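Local coordinates for nuclear polyadenylated RNA-binding protein NAB2 (Saccharomyces cerevisiae, PDB 2V75), which binds poly(A) tails of mRNAs and pre-mRNAs, protecting them from exosomal degradation, and takes part in poly(A) tail length control and nuclear export, at residues Val12-Lys17 / Gln69-Ala74; Glu16-Ile21 / Tyr30-Ile35. All coordinates share one frame; numbering follows the deposited sequence.

In the fold
Contacts 1 and 2 both start from helix 7-18 of the N-terminal domain of Nab2, the part required for nuclear export of poly(A) RNA and of Nab2 itself. Contact 1 sets the helix against 69-74 on helix 61-79, and contact 2 sets Leu18 of the same helix against 30-35 on helix 28-40. Their segments overlap at Glu16 and Lys17, but the touching residues differ; their centres lie 8 Å apart. Direct packing joins them: Val14 CG1 is 3.8 Å from Ala32 CA, Val14 CG1 is 3.8 Å from Ile35 CD1, and Ala15 N is 3.8 Å from Ala32 CB. Their centres lie about 4 and 5 Å from that of the chain, so both belong to the domain interior.

Contact 1. Residues Val12-Lys17 / Gln69-Ala74; sequences VIVAEK and QTAFFA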
ATOM      1  N   VAL A  12       7.389  -3.611   1.532  1.00 36.35           N
ATOM      2  CA  VAL A  12       7.765  -4.153   0.210  1.00 36.90           C
ATOM      3  C   VAL A  12       6.538  -4.395  -0.646  1.00 34.72           C
ATOM      4  O   VAL A  12       6.459  -3.989  -1.806  1.00 37.14           O
ATOM      5  CB  VAL A  12       8.560  -5.445   0.319  1.00 40.23           C
ATOM      6  CG1 VAL A  12       8.643  -6.142  -1.044  1.00 36.79           C
ATOM      7  CG2 VAL A  12       9.982  -5.190   0.847  1.00 39.06           C
ATOM      8  N   ILE A  13       5.486  -4.936  -0.042  1.00 35.88           N
ATOM      9  CA  ILE A  13       4.262  -5.254  -0.793  1.00 38.31           C
ATOM     10  C   ILE A  13       3.582  -4.007  -1.293  1.00 34.10           C
ATOM     11  O   ILE A  13       3.108  -3.931  -2.424  1.00 38.08           O
ATOM     12  CB  ILE A  13       3.275  -6.069   0.066  1.00 35.20           C
ATOM     13  CG1 ILE A  13       3.766  -7.517   0.163  1.00 37.03           C
ATOM     14  CG2 ILE A  13       1.839  -6.014  -0.498  1.00 37.73           C
ATOM     15  CD1 ILE A  13       3.049  -8.277   1.319  1.00 41.53           C
ATOM     16  N   VAL A  14       3.583  -2.974  -0.471  1.00 38.71           N
ATOM     17  CA  VAL A  14       3.022  -1.676  -0.900  1.00 38.39           C
ATOM     18  C   VAL A  14       3.828  -1.032  -2.048  1.00 36.72           C
ATOM     19  O   VAL A  14       3.248  -0.579  -3.039  1.00 39.74           O
ATOM     20  CB  VAL A  14       2.860  -0.748   0.322  1.00 38.58           C
ATOM     21  CG1 VAL A  14       2.397   0.693  -0.104  1.00 38.89           C
ATOM     22  CG2 VAL A  14       1.831  -1.315   1.293  1.00 39.12           C
ATOM     23  N   ALA A  15       5.148  -1.017  -1.911  1.00 36.28           N
ATOM     24  CA  ALA A  15       6.039  -0.618  -2.996  1.00 34.72           C
ATOM     25  C   ALA A  15       5.778  -1.378  -4.301  1.00 37.79           C
ATOM     26  O   ALA A  15       5.833  -0.792  -5.373  1.00 36.86           O
ATOM     27  CB  ALA A  15       7.525  -0.717  -2.548  1.00 37.36           C
ATOM     28  N   GLU A  16       5.528  -2.682  -4.225  1.00 36.76           N
ATOM     29  CA  GLU A  16       5.287  -3.466  -5.426  1.00 39.47           C
ATOM     30  C   GLU A  16       3.999  -2.994  -6.115  1.00 36.86           C
ATOM     31  O   GLU A  16       3.921  -2.897  -7.354  1.00 38.11           O
ATOM     32  CB  GLU A  16       5.216  -4.962  -5.092  1.00 37.62           C
ATOM     33  CG  GLU A  16       6.493  -5.506  -4.579  1.00 38.50           C
ATOM     34  CD  GLU A  16       7.571  -5.609  -5.631  1.00 35.79           C
ATOM     35  OE1 GLU A  16       7.299  -5.875  -6.828  1.00 35.54           O
ATOM     36  OE2 GLU A  16       8.748  -5.594  -5.229  1.00 37.39           O
ATOM     37  N   LYS A  17       3.005  -2.710  -5.295  1.00 39.45           N
ATOM     38  CA  LYS A  17       1.708  -2.216  -5.799  1.00 40.70           C
ATOM     39  C   LYS A  17       1.875  -0.849  -6.455  1.00 37.58           C
ATOM     40  O   LYS A  17       1.474  -0.639  -7.609  1.00 42.79           O
ATOM     41  CB  LYS A  17       0.703  -2.181  -4.669  1.00 39.52           C
ATOM     42  CG  LYS A  17      -0.697  -1.624  -5.046  1.00 42.94           C
ATOM     43  CD  LYS A  17      -1.431  -2.478  -6.019  1.00 44.61           C
ATOM     44  CE  LYS A  17      -2.810  -1.836  -6.247  1.00 43.68           C
ATOM     45  NZ  LYS A  17      -3.723  -2.704  -6.982  1.00 46.08           N
ATOM     46  N   GLN A  69      -6.608  -0.307   0.177  1.00 39.73           N
ATOM     47  CA  GLN A  69      -7.337  -1.574   0.223  1.00 37.44           C
ATOM     48  C   GLN A  69      -6.406  -2.774   0.096  1.00 36.97           C
ATOM     49  O   GLN A  69      -6.461  -3.729   0.855  1.00 38.48           O
ATOM     50  CB  GLN A  69      -8.408  -1.560  -0.884  1.00 37.33           C
ATOM     51  CG  GLN A  69      -9.519  -0.617  -0.559  1.00 38.31           C
ATOM     52  CD  GLN A  69     -10.569  -0.556  -1.663  1.00 41.21           C
ATOM     53  OE1 GLN A  69     -10.383  -1.175  -2.710  1.00 44.47           O
ATOM     54  NE2 GLN A  69     -11.633   0.202  -1.439  1.00 43.36           N
ATOM     55  N   THR A  70      -5.493  -2.729  -0.867  1.00 40.69           N
ATOM     56  CA  THR A  70      -4.579  -3.826  -1.064  1.00 38.24           C
ATOM     57  C   THR A  70      -3.622  -4.009   0.122  1.00 40.51           C
ATOM     58  O   THR A  70      -3.378  -5.142   0.555  1.00 39.79           O
ATOM     59  CB  THR A  70      -3.704  -3.559  -2.294  1.00 43.25           C
ATOM     60  OG1 THR A  70      -4.560  -3.466  -3.423  1.00 44.53           O
ATOM     61  CG2 THR A  70      -2.622  -4.647  -2.502  1.00 44.97           C
ATOM     62  N   ALA A  71      -3.196  -2.905   0.698  1.00 38.80           N
ATOM     63  CA  ALA A  71      -2.307  -2.929   1.849  1.00 38.63           C
ATOM     64  C   ALA A  71      -3.006  -3.607   3.027  1.00 38.07           C
ATOM     65  O   ALA A  71      -2.415  -4.459   3.648  1.00 37.50           O
ATOM     66  CB  ALA A  71      -1.913  -1.507   2.264  1.00 39.17           C
ATOM     67  N   PHE A  72      -4.213  -3.184   3.375  1.00 36.31           N
ATOM     68  CA  PHE A  72      -4.844  -3.771   4.548  1.00 35.83           C
ATOM     69  C   PHE A  72      -5.112  -5.246   4.297  1.00 38.33           C
ATOM     70  O   PHE A  72      -5.009  -6.112   5.159  1.00 39.54           O
ATOM     71  CB  PHE A  72      -6.167  -3.073   4.861  1.00 37.93           C
ATOM     72  CG  PHE A  72      -6.066  -1.844   5.730  1.00 38.02           C
ATOM     73  CD1 PHE A  72      -5.981  -1.939   7.108  1.00 39.57           C
ATOM     74  CD2 PHE A  72      -6.185  -0.590   5.172  1.00 39.66           C
ATOM     75  CE1 PHE A  72      -5.936  -0.781   7.898  1.00 41.47           C
ATOM     76  CE2 PHE A  72      -6.170   0.561   5.956  1.00 42.05           C
ATOM     77  CZ  PHE A  72      -6.054   0.463   7.328  1.00 40.62           C
ATOM     78  N   PHE A  73      -5.550  -5.550   3.085  1.00 36.29           N
ATOM     79  CA  PHE A  73      -5.795  -6.899   2.691  1.00 36.21           C
ATOM     80  C   PHE A  73      -4.550  -7.778   2.827  1.00 37.89           C
ATOM     81  O   PHE A  73      -4.573  -8.885   3.420  1.00 39.96           O
ATOM     82  CB  PHE A  73      -6.396  -6.911   1.283  1.00 44.17           C
ATOM     83  CG  PHE A  73      -7.175  -8.148   0.969  1.00 47.15           C
ATOM     84  CD1 PHE A  73      -8.565  -8.223   1.103  1.00 43.07           C
ATOM     85  CD2 PHE A  73      -6.490  -9.276   0.558  1.00 51.39           C
ATOM     86  CE1 PHE A  73      -9.247  -9.386   0.788  1.00 46.72           C
ATOM     87  CE2 PHE A  73      -7.167 -10.458   0.246  1.00 47.23           C
ATOM     88  CZ  PHE A  73      -8.549 -10.499   0.359  1.00 50.33           C
ATOM     89  N   ALA A  74      -3.437  -7.296   2.286  1.00 36.16           N
ATOM     90  CA  ALA A  74      -2.152  -7.992   2.348  1.00 35.48           C
ATOM     91  C   ALA A  74      -1.690  -8.226   3.798  1.00 34.85           C
ATOM     92  O   ALA A  74      -1.239  -9.330   4.118  1.00 39.24           O
ATOM     93  CB  ALA A  74      -1.105  -7.213   1.585  1.00 39.56           C
TER
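Lys17 crosses Thr70 with its chain from CG to NZ, most closely at CE and NZ. Its CB points toward helix 61-79, and CG, anti to the backbone N (chi1 178°), comes within 4.4 Å of Thr70 CG2. A bend follows (chi2 66°), bringing CD to 4.2 Å from Thr70 OG1 and CE closer still, at 3.7 Å from that same oxygen. NZ also ends 3.7 Å from Thr70 OG1, which is packing distance and not a hydrogen bond; the ammonium is bonded instead to Asn66 OD1. Thr70 OG1 has its own bond to the backbone O of Asn66, so one residue a turn earlier on helix 61-79 takes up both polar groups.

The two helices run roughly antiparallel, the axes of the two segments at 148° and 9.9 Å apart at closest approach. The closest CA pair, Val14 and Ala71, stands 6.1 Å apart. Such packing joins helix 7-18 to helix 61-79, well apart in sequence, within the all-helical domain of the Nab2 family, which is grouped in the PWI-like clan.

Away from the lysine the contacts are apolar, two branched side chains meeting two alanine methyls. Val14 lays CG2 against the methyl of Ala71, with CG2 to Ala71 CB at 3.9 Å, while the preceding residue, Ile13, uses its CG2 branch, 3.8 Å from Ala74 CB, about one turn on from Ala71. All four residues are buried. Ile87 of helix 84-93 touches both Ile13 and Ala74, whereas helix 28-40 covers the Val14 and Ala71 flank with Ile35 and Ile39.

Contact 2. Residues Glu16-Ile21 / Tyr30-Ile35; sequences EKLAGI and YVAEYI
Leu18 crosses Val31 at a slant instead of lying alongside it, and CD1 is the leucine atom that comes closest. CD1 continues the chain in the extended direction (chi2 177°), which makes it the atom that reaches farthest toward helix 28-40. There CD1 lies 3.7 Å from Val31 CG1 and 3.9 Å from Val31 CB, so it rests on the base of that branch as well as on its methyl. The other leucine methyl is near the same branch, with Leu18 CD2 at 4.4 Å from Val31 CG1. Val31 presents CG1 because that methyl is anti to its backbone N (chi1 175°); Val31 CG2 stands 5.0 Å from Leu18 CD1.

The same CD1 also bears on the backbone of the next residue, 3.9 Å from Ala32 N, with Ala32 CB a looser 4.3 Å away. One leucine methyl therefore fits over the junction of two consecutive residues, and no hydrogen bond crosses the contact.

All three touching residues are buried. Among loop residues, Phe24 touches Leu18, and Glu26 and Phe56 touch Val31. After Leu18 the chain swings away in a type I beta turn to Ile21, in which Ile21 N bonds to Leu18 O at 3.1 Å. The contact thus packs two helices consecutive in the chain, joined by a loop, against each other within the compact all-helical domain of this PWI-like family.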
ATOM      1  N   GLU A  16       5.528  -2.682  -4.225  1.00 36.76           N
ATOM      2  CA  GLU A  16       5.287  -3.466  -5.426  1.00 39.47           C
ATOM      3  C   GLU A  16       3.999  -2.994  -6.115  1.00 36.86           C
ATOM      4  O   GLU A  16       3.921  -2.897  -7.354  1.00 38.11           O
ATOM      5  CB  GLU A  16       5.216  -4.962  -5.092  1.00 37.62           C
ATOM      6  CG  GLU A  16       6.493  -5.506  -4.579  1.00 38.50           C
ATOM      7  CD  GLU A  16       7.571  -5.609  -5.631  1.00 35.79           C
ATOM      8  OE1 GLU A  16       7.299  -5.875  -6.828  1.00 35.54           O
ATOM      9  OE2 GLU A  16       8.748  -5.594  -5.229  1.00 37.39           O
ATOM     10  N   LYS A  17       3.005  -2.710  -5.295  1.00 39.45           N
ATOM     11  CA  LYS A  17       1.708  -2.216  -5.799  1.00 40.70           C
ATOM     12  C   LYS A  17       1.875  -0.849  -6.455  1.00 37.58           C
ATOM     13  O   LYS A  17       1.474  -0.639  -7.609  1.00 42.79           O
ATOM     14  CB  LYS A  17       0.703  -2.181  -4.669  1.00 39.52           C
ATOM     15  CG  LYS A  17      -0.697  -1.624  -5.046  1.00 42.94           C
ATOM     16  CD  LYS A  17      -1.431  -2.478  -6.019  1.00 44.61           C
ATOM     17  CE  LYS A  17      -2.810  -1.836  -6.247  1.00 43.68           C
ATOM     18  NZ  LYS A  17      -3.723  -2.704  -6.982  1.00 46.08           N
ATOM     19  N   LEU A  18       2.553   0.056  -5.752  1.00 37.46           N
ATOM     20  CA  LEU A  18       2.873   1.395  -6.294  1.00 40.98           C
ATOM     21  C   LEU A  18       3.647   1.345  -7.610  1.00 41.51           C
ATOM     22  O   LEU A  18       3.403   2.109  -8.566  1.00 41.06           O
ATOM     23  CB  LEU A  18       3.628   2.181  -5.231  1.00 37.29           C
ATOM     24  CG  LEU A  18       2.878   2.507  -3.936  1.00 39.50           C
ATOM     25  CD1 LEU A  18       3.900   3.228  -3.007  1.00 42.25           C
ATOM     26  CD2 LEU A  18       1.628   3.361  -4.229  1.00 38.34           C
ATOM     27  N   ALA A  19       4.594   0.414  -7.711  1.00 39.68           N
ATOM     28  CA  ALA A  19       5.397   0.324  -8.912  1.00 39.75           C
ATOM     29  C   ALA A  19       4.583  -0.005 -10.157  1.00 39.65           C
ATOM     30  O   ALA A  19       5.095   0.118 -11.282  1.00 39.91           O
ATOM     31  CB  ALA A  19       6.509  -0.735  -8.753  1.00 34.67           C
ATOM     32  N   GLY A  20       3.388  -0.537  -9.964  1.00 43.00           N
ATOM     33  CA  GLY A  20       2.581  -1.003 -11.103  1.00 45.30           C
ATOM     34  C   GLY A  20       1.587   0.044 -11.589  1.00 46.88           C
ATOM     35  O   GLY A  20       0.872  -0.159 -12.577  1.00 44.80           O
ATOM     36  N   ILE A  21       1.585   1.192 -10.926  1.00 43.72           N
ATOM     37  CA  ILE A  21       0.643   2.271 -11.251  1.00 48.61           C
ATOM     38  C   ILE A  21       1.171   3.154 -12.374  1.00 50.29           C
ATOM     39  O   ILE A  21       2.218   3.808 -12.247  1.00 44.89           O
ATOM     40  CB  ILE A  21       0.361   3.160 -10.011  1.00 42.02           C
ATOM     41  CG1 ILE A  21      -0.251   2.304  -8.915  1.00 47.98           C
ATOM     42  CG2 ILE A  21      -0.412   4.426 -10.429  1.00 42.19           C
ATOM     43  CD1 ILE A  21      -0.397   3.027  -7.581  1.00 51.15           C
ATOM     44  N   TYR A  30       9.214   6.056   0.000  1.00 45.32           N
ATOM     45  CA  TYR A  30       8.657   6.955   1.023  1.00 42.17           C
ATOM     46  C   TYR A  30       7.164   6.788   1.167  1.00 39.67           C
ATOM     47  O   TYR A  30       6.685   6.671   2.306  1.00 41.09           O
ATOM     48  CB  TYR A  30       8.931   8.411   0.679  1.00 40.11           C
ATOM     49  CG  TYR A  30       8.301   9.394   1.656  1.00 36.16           C
ATOM     50  CD1 TYR A  30       8.810   9.534   2.929  1.00 40.54           C
ATOM     51  CD2 TYR A  30       7.221  10.194   1.302  1.00 37.18           C
ATOM     52  CE1 TYR A  30       8.261  10.461   3.822  1.00 34.04           C
ATOM     53  CE2 TYR A  30       6.650  11.116   2.205  1.00 36.11           C
ATOM     54  CZ  TYR A  30       7.176  11.220   3.475  1.00 39.29           C
ATOM     55  OH  TYR A  30       6.687  12.148   4.387  1.00 32.49           O
ATOM     56  N   VAL A  31       6.435   6.797   0.044  1.00 38.27           N
ATOM     57  CA  VAL A  31       4.967   6.582   0.068  1.00 39.25           C
ATOM     58  C   VAL A  31       4.665   5.235   0.765  1.00 43.27           C
ATOM     59  O   VAL A  31       3.782   5.158   1.630  1.00 38.93           O
ATOM     60  CB  VAL A  31       4.313   6.687  -1.321  1.00 38.96           C
ATOM     61  CG1 VAL A  31       2.799   6.346  -1.278  1.00 38.49           C
ATOM     62  CG2 VAL A  31       4.542   8.068  -1.967  1.00 48.37           C
ATOM     63  N   ALA A  32       5.403   4.185   0.446  1.00 42.47           N
ATOM     64  CA  ALA A  32       5.190   2.894   1.094  1.00 42.62           C
ATOM     65  C   ALA A  32       5.428   2.990   2.609  1.00 41.30           C
ATOM     66  O   ALA A  32       4.651   2.477   3.429  1.00 39.75           O
ATOM     67  CB  ALA A  32       6.106   1.828   0.470  1.00 42.42           C
ATOM     68  N   GLU A  33       6.471   3.693   3.012  1.00 44.49           N
ATOM     69  CA  GLU A  33       6.751   3.830   4.441  1.00 41.72           C
ATOM     70  C   GLU A  33       5.637   4.612   5.125  1.00 38.85           C
ATOM     71  O   GLU A  33       5.275   4.316   6.272  1.00 39.44           O
ATOM     72  CB  GLU A  33       8.086   4.522   4.647  1.00 41.74           C
ATOM     73  CG  GLU A  33       9.273   3.589   4.395  1.00 48.80           C
ATOM     74  CD  GLU A  33       9.923   3.087   5.682  1.00 65.40           C
ATOM     75  OE1 GLU A  33       9.400   3.374   6.788  1.00 66.31           O
ATOM     76  OE2 GLU A  33      10.992   2.435   5.579  1.00 72.19           O
ATOM     77  N   TYR A  34       5.155   5.643   4.448  1.00 42.32           N
ATOM     78  CA  TYR A  34       4.154   6.512   5.058  1.00 40.28           C
ATOM     79  C   TYR A  34       2.866   5.699   5.211  1.00 39.17           C
ATOM     80  O   TYR A  34       2.216   5.749   6.260  1.00 40.46           O
ATOM     81  CB  TYR A  34       3.859   7.726   4.193  1.00 38.71           C
ATOM     82  CG  TYR A  34       3.306   8.895   4.941  1.00 35.53           C
ATOM     83  CD1 TYR A  34       4.119   9.857   5.472  1.00 39.70           C
ATOM     84  CD2 TYR A  34       1.957   9.026   5.167  1.00 40.81           C
ATOM     85  CE1 TYR A  34       3.595  10.942   6.188  1.00 41.13           C
ATOM     86  CE2 TYR A  34       1.449  10.079   5.879  1.00 39.82           C
ATOM     87  CZ  TYR A  34       2.251  11.028   6.410  1.00 43.38           C
ATOM     88  OH  TYR A  34       1.613  12.046   7.108  1.00 44.22           O
ATOM     89  N   ILE A  35       2.509   4.959   4.178  1.00 37.73           N
ATOM     90  CA  ILE A  35       1.319   4.103   4.231  1.00 42.87           C
ATOM     91  C   ILE A  35       1.357   3.095   5.382  1.00 41.51           C
ATOM     92  O   ILE A  35       0.423   2.987   6.180  1.00 37.45           O
ATOM     93  CB  ILE A  35       1.017   3.426   2.877  1.00 41.94           C
ATOM     94  CG1 ILE A  35       0.592   4.494   1.851  1.00 41.64           C
ATOM     95  CG2 ILE A  35      -0.027   2.288   3.079  1.00 44.06           C
ATOM     96  CD1 ILE A  35       0.380   3.908   0.443  1.00 42.74           C
TER